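Local coordinates for SusD-like carbohydrate binding protein BF1063 (Bacteroides fragilis NCTC 9343, PDB 3I4G), which probably binds carbohydrate at the outer membrane of Bacteroides, at residues A176-L181 with A199-L204; R183-P188 with L227-I232. All blocks are in the same frame, centred on the assembly; numbering follows the deposited sequence.

Contact 1 (A176-L181 with A199-L204); sequences AAAADL and AALAFL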
loop_
_atom_site.group_PDB
_atom_site.type_symbol
_atom_site.label_atom_id
_atom_site.label_comp_id
_atom_site.label_asym_id
_atom_site.label_seq_id
_atom_site.Cartn_x
_atom_site.Cartn_y
_atom_site.Cartn_z
ATOM N N ALA A 176 -15.821 10.503 14.604
ATOM C CA ALA A 176 -17.129 9.983 14.991
ATOM C C ALA A 176 -17.217 8.476 14.843
ATOM O O ALA A 176 -17.787 7.779 15.691
ATOM C CB ALA A 176 -18.212 10.667 14.168
ATOM N N ALA A 177 -16.658 7.944 13.777
ATOM C CA ALA A 177 -16.621 6.499 13.600
ATOM C C ALA A 177 -15.803 5.838 14.698
ATOM O O ALA A 177 -16.261 4.871 15.322
ATOM C CB ALA A 177 -16.077 6.132 12.221
ATOM N N ALA A 178 -14.593 6.331 14.969
ATOM C CA ALA A 178 -13.780 5.742 16.017
ATOM C C ALA A 178 -14.523 5.652 17.341
ATOM O O ALA A 178 -14.412 4.632 18.023
ATOM C CB ALA A 178 -12.485 6.533 16.201
ATOM N N ALA A 179 -15.249 6.708 17.715
ATOM C CA ALA A 179 -15.938 6.740 18.989
ATOM C C ALA A 179 -16.886 5.570 19.171
ATOM O O ALA A 179 -17.069 5.124 20.291
ATOM C CB ALA A 179 -16.710 8.037 19.133
ATOM N N ASP A 180 -17.497 5.101 18.078
ATOM C CA ASP A 180 -18.532 4.054 18.149
ATOM C C ASP A 180 -18.129 2.710 17.578
ATOM O O ASP A 180 -18.969 1.833 17.435
ATOM C CB ASP A 180 -19.824 4.544 17.460
ATOM C CG ASP A 180 -20.571 5.601 18.265
ATOM O OD1 ASP A 180 -20.366 5.707 19.505
ATOM O OD2 ASP A 180 -21.418 6.293 17.654
ATOM N N LEU A 181 -16.844 2.532 17.298
ATOM C CA LEU A 181 -16.347 1.236 16.874
ATOM C C LEU A 181 -15.706 0.543 18.070
ATOM O O LEU A 181 -15.082 1.218 18.914
ATOM C CB LEU A 181 -15.308 1.386 15.766
ATOM C CG LEU A 181 -15.841 1.864 14.411
ATOM C CD1 LEU A 181 -14.700 2.222 13.461
ATOM C CD2 LEU A 181 -16.775 0.816 13.784
ATOM N N ALA A 199 -8.508 1.349 13.741
ATOM C CA ALA A 199 -8.481 1.514 12.274
ATOM C C ALA A 199 -8.950 2.914 11.901
ATOM O O ALA A 199 -8.321 3.602 11.071
ATOM C CB ALA A 199 -9.330 0.430 11.577
ATOM N N ALA A 200 -10.051 3.353 12.505
ATOM C CA ALA A 200 -10.526 4.705 12.242
ATOM C C ALA A 200 -9.528 5.768 12.719
ATOM O O ALA A 200 -9.319 6.772 12.042
ATOM C CB ALA A 200 -11.945 4.907 12.863
ATOM N N LEU A 201 -8.911 5.567 13.892
ATOM C CA LEU A 201 -7.908 6.508 14.364
ATOM C C LEU A 201 -6.669 6.549 13.448
ATOM O O LEU A 201 -6.041 7.613 13.318
ATOM C CB LEU A 201 -7.466 6.203 15.820
ATOM C CG LEU A 201 -8.503 6.371 16.900
ATOM C CD1 LEU A 201 -8.035 5.751 18.222
ATOM C CD2 LEU A 201 -8.788 7.849 17.049
ATOM N N ALA A 202 -6.285 5.428 12.836
ATOM C CA ALA A 202 -5.128 5.415 11.961
ATOM C C ALA A 202 -5.428 6.199 10.699
ATOM O O ALA A 202 -4.588 6.957 10.223
ATOM C CB ALA A 202 -4.727 3.989 11.631
ATOM N N PHE A 203 -6.636 6.033 10.146
ATOM C CA PHE A 203 -7.016 6.855 9.007
ATOM C C PHE A 203 -7.183 8.325 9.377
ATOM O O PHE A 203 -6.857 9.195 8.573
ATOM C CB PHE A 203 -8.266 6.313 8.311
ATOM C CG PHE A 203 -7.949 5.234 7.333
ATOM C CD1 PHE A 203 -7.652 5.568 6.023
ATOM C CD2 PHE A 203 -7.906 3.897 7.692
ATOM C CE1 PHE A 203 -7.323 4.602 5.085
ATOM C CE2 PHE A 203 -7.596 2.918 6.735
ATOM C CZ PHE A 203 -7.264 3.289 5.450
ATOM N N LEU A 204 -7.644 8.595 10.582
ATOM C CA LEU A 204 -7.649 9.973 11.084
ATOM C C LEU A 204 -6.241 10.535 11.066
ATOM O O LEU A 204 -6.016 11.661 10.607
ATOM C CB LEU A 204 -8.203 10.028 12.514
ATOM C CG LEU A 204 -8.178 11.354 13.232
ATOM C CD1 LEU A 204 -8.979 12.406 12.440
ATOM C CD2 LEU A 204 -8.745 11.200 14.635
#
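L181 and L201 both turn CG away from their own carbonyl carbon (chi1 -69° and -66°), and these torsions lay the branched end of L181 against the A200 methyl and that of L201 against the A178 methyl. This is an antiparallel helix pair of the SusD family's helical, TPR-like fold: helices 163-180 and 197-211, joined by a loop, run side by side with a signed crossing angle of -159° between the short segments. Their axes come within 8.5 Å, a close approach that the alanines at the interface allow. The pair is closest at A178 and A200, where the CA atoms are 5.1 Å apart. A200 sends its methyl straight at the other backbone, so that its CB lies 3.7 Å from A178 N and 3.8 Å from A178 CB.

The leucines close in around this point. L181 brings one branch, CD1, to 3.9 Å from A200 CB. L201 leaves its helix more obliquely, but CG and CD2 swing back to lie against the methyl of A178, with CD2 to CB at 4.0 Å. No hydrogen bond crosses between the segments; the side-chain contacts are all apolar and the touching residues buried. The carbonyl oxygen of A178 instead accepts a hydrogen bond from K197 NZ, one turn before L201. Beyond the pair, L181 also touches E124 of helix 116-139, and L201 reaches I224 on helix 214-227. A177 adds a looser contact, its CB 4.4 Å from A200 CB.

Contact 2 (R183-P188 with L227-I232); sequences RFSAIP and LGDNAI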
loop_
_atom_site.group_PDB
_atom_site.type_symbol
_atom_site.label_atom_id
_atom_site.label_comp_id
_atom_site.label_asym_id
_atom_site.label_seq_id
_atom_site.Cartn_x
_atom_site.Cartn_y
_atom_site.Cartn_z
ATOM N N ARG A 183 -12.981 -1.337 20.287
ATOM C CA ARG A 183 -11.525 -1.369 20.331
ATOM C C ARG A 183 -11.053 -2.697 19.795
ATOM O O ARG A 183 -11.741 -3.708 19.869
ATOM C CB ARG A 183 -11.023 -1.114 21.756
ATOM C CG ARG A 183 -11.327 -2.214 22.726
ATOM C CD ARG A 183 -11.053 -1.758 24.130
ATOM N NE ARG A 183 -9.633 -1.460 24.325
ATOM C CZ ARG A 183 -9.155 -0.629 25.245
ATOM N NH1 ARG A 183 -9.962 0.051 26.057
ATOM N NH2 ARG A 183 -7.851 -0.486 25.368
ATOM N N PHE A 184 -9.822 -2.693 19.294
ATOM C CA PHE A 184 -9.153 -3.865 18.711
ATOM C C PHE A 184 -9.218 -5.076 19.636
ATOM O O PHE A 184 -9.536 -6.204 19.185
ATOM C CB PHE A 184 -7.676 -3.509 18.423
ATOM C CG PHE A 184 -6.880 -4.629 17.803
ATOM C CD1 PHE A 184 -6.240 -5.567 18.613
ATOM C CD2 PHE A 184 -6.782 -4.770 16.416
ATOM C CE1 PHE A 184 -5.488 -6.591 18.064
ATOM C CE2 PHE A 184 -6.017 -5.809 15.881
ATOM C CZ PHE A 184 -5.387 -6.730 16.726
ATOM N N SER A 185 -8.981 -4.875 20.937
ATOM C CA SER A 185 -8.969 -6.013 21.865
ATOM C C SER A 185 -10.338 -6.693 21.995
ATOM O O SER A 185 -10.416 -7.825 22.463
ATOM C CB SER A 185 -8.457 -5.600 23.233
ATOM O OG SER A 185 -9.355 -4.731 23.844
ATOM N N ALA A 186 -11.411 -5.991 21.640
ATOM C CA ALA A 186 -12.769 -6.521 21.694
ATOM C C ALA A 186 -13.264 -7.181 20.414
ATOM O O ALA A 186 -14.412 -7.598 20.373
ATOM C CB ALA A 186 -13.722 -5.365 22.093
ATOM N N ILE A 187 -12.440 -7.221 19.372
ATOM C CA ILE A 187 -12.805 -7.851 18.110
ATOM C C ILE A 187 -12.493 -9.356 18.182
ATOM O O ILE A 187 -11.332 -9.721 18.189
ATOM C CB ILE A 187 -12.046 -7.258 16.896
ATOM C CG1 ILE A 187 -12.163 -5.735 16.777
ATOM C CG2 ILE A 187 -12.566 -7.895 15.603
ATOM C CD1 ILE A 187 -13.520 -5.217 16.513
ATOM N N PRO A 188 -13.522 -10.224 18.234
ATOM C CA PRO A 188 -13.197 -11.670 18.282
ATOM C C PRO A 188 -12.749 -12.216 16.947
ATOM O O PRO A 188 -12.855 -11.533 15.913
ATOM C CB PRO A 188 -14.517 -12.295 18.690
ATOM C CG PRO A 188 -15.540 -11.375 18.132
ATOM C CD PRO A 188 -14.971 -9.997 18.302
ATOM N N LEU A 227 -4.157 3.298 23.934
ATOM C CA LEU A 227 -5.188 2.289 24.143
ATOM C C LEU A 227 -4.534 0.970 24.559
ATOM O O LEU A 227 -5.075 0.197 25.365
ATOM C CB LEU A 227 -6.064 2.098 22.901
ATOM C CG LEU A 227 -7.168 3.139 22.706
ATOM C CD1 LEU A 227 -7.618 3.214 21.266
ATOM C CD2 LEU A 227 -8.329 2.834 23.661
ATOM N N GLY A 228 -3.360 0.695 24.017
ATOM C CA GLY A 228 -2.580 -0.438 24.511
ATOM C C GLY A 228 -2.953 -1.807 24.013
ATOM O O GLY A 228 -2.522 -2.811 24.558
ATOM N N ASP A 229 -3.762 -1.876 22.963
ATOM C CA ASP A 229 -4.211 -3.158 22.404
ATOM C C ASP A 229 -3.260 -3.716 21.377
ATOM O O ASP A 229 -3.388 -4.897 21.015
ATOM C CB ASP A 229 -5.581 -3.043 21.714
ATOM C CG ASP A 229 -6.702 -2.615 22.629
ATOM O OD1 ASP A 229 -6.516 -2.607 23.842
ATOM O OD2 ASP A 229 -7.803 -2.327 22.088
ATOM N N ASN A 230 -2.337 -2.887 20.868
ATOM C CA ASN A 230 -1.487 -3.281 19.769
ATOM C C ASN A 230 -0.013 -3.322 20.147
ATOM O O ASN A 230 0.445 -2.678 21.080
ATOM C CB ASN A 230 -1.747 -2.318 18.623
ATOM C CG ASN A 230 -3.183 -2.379 18.149
ATOM O OD1 ASN A 230 -3.982 -1.462 18.401
ATOM N ND2 ASN A 230 -3.538 -3.474 17.508
ATOM N N ALA A 231 0.718 -4.113 19.372
ATOM C CA ALA A 231 2.135 -4.333 19.636
ATOM C C ALA A 231 2.800 -4.832 18.393
ATOM O O ALA A 231 2.170 -5.417 17.543
ATOM C CB ALA A 231 2.310 -5.372 20.743
ATOM N N ILE A 232 4.103 -4.613 18.329
ATOM C CA ILE A 232 4.942 -5.114 17.235
ATOM C C ILE A 232 5.094 -6.621 17.331
ATOM O O ILE A 232 5.480 -7.156 18.376
ATOM C CB ILE A 232 6.302 -4.393 17.267
ATOM C CG1 ILE A 232 6.124 -2.910 16.943
ATOM C CG2 ILE A 232 7.297 -5.042 16.295
ATOM C CD1 ILE A 232 5.529 -2.592 15.540
HETATM O O HOH W 1 -8.261 -4.173 26.345
#
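S185 lies in a short 3-10 turn (184-186) and comes closest to D229, CA to CA 5.6 Å, just where the positive phi of G228 has taken the chain out of helix 214-227. The two loops are clasped by a side-on arginine-aspartate salt bridge at the surface of the SusD-family helical fold. R183 bends at chi3 (-64°), which presents NE and NH2 together to the carboxylate. NE bonds D229 OD2 at 3.0 Å on its syn side, and NH2 bonds D229 OD1 at 2.9 Å. The match is not flat: guanidinium and carboxylate planes are 41° apart, although both acceptors stay near the guanidinium plane.

OD2 of D229 is gripped further. The backbone S185 N donates to it at 3.0 Å from well above the carboxylate plane, and Q198 NE2, on helix 197-211, adds another bond. Three N-H donors on one oxygen, one of them from the arginine, would be expected to keep the aspartate ionised. Q198 is a second link between the loops, since its OE1 also accepts from F184 N. The R183 guanidinium has L227 CD2 over one face and a water over the opposite face; that water also hydrogen-bonds S185 OG at 2.8 Å.

With CG anti to its backbone N, F184 holds its ring out to the side of N230. The amide is held by K249 O, which takes a hydrogen bond from N230 ND2, and it is inclined at 63° to the ring. That same nitrogen, N230 ND2, sits over the centre of the F184 ring, 3.4 Å above its plane.

Along the chain the segments alternate: 176-181, 183-188, 199-204, then 227-232, so the two contacts cross along the chain. Their centres lie about 13 Å apart on the same side of the chain's centre. Contact 1 is the buried packing of helices 163-180 and 197-211, whereas contact 2 is a polar surface clasp between the loop that joins those helices and the loop that follows helix 214-227. They meet where L201 CD1 of contact 1 packs 4.0 Å from L227 CD1 of contact 2. Helix 197-211 serves both, with A200 and L201 facing contact 1 and Q198 reaching contact 2, so helices 163-180, 197-211 and 214-227 are tied through the middle one, by apolar packing inside and polar bonds at the surface.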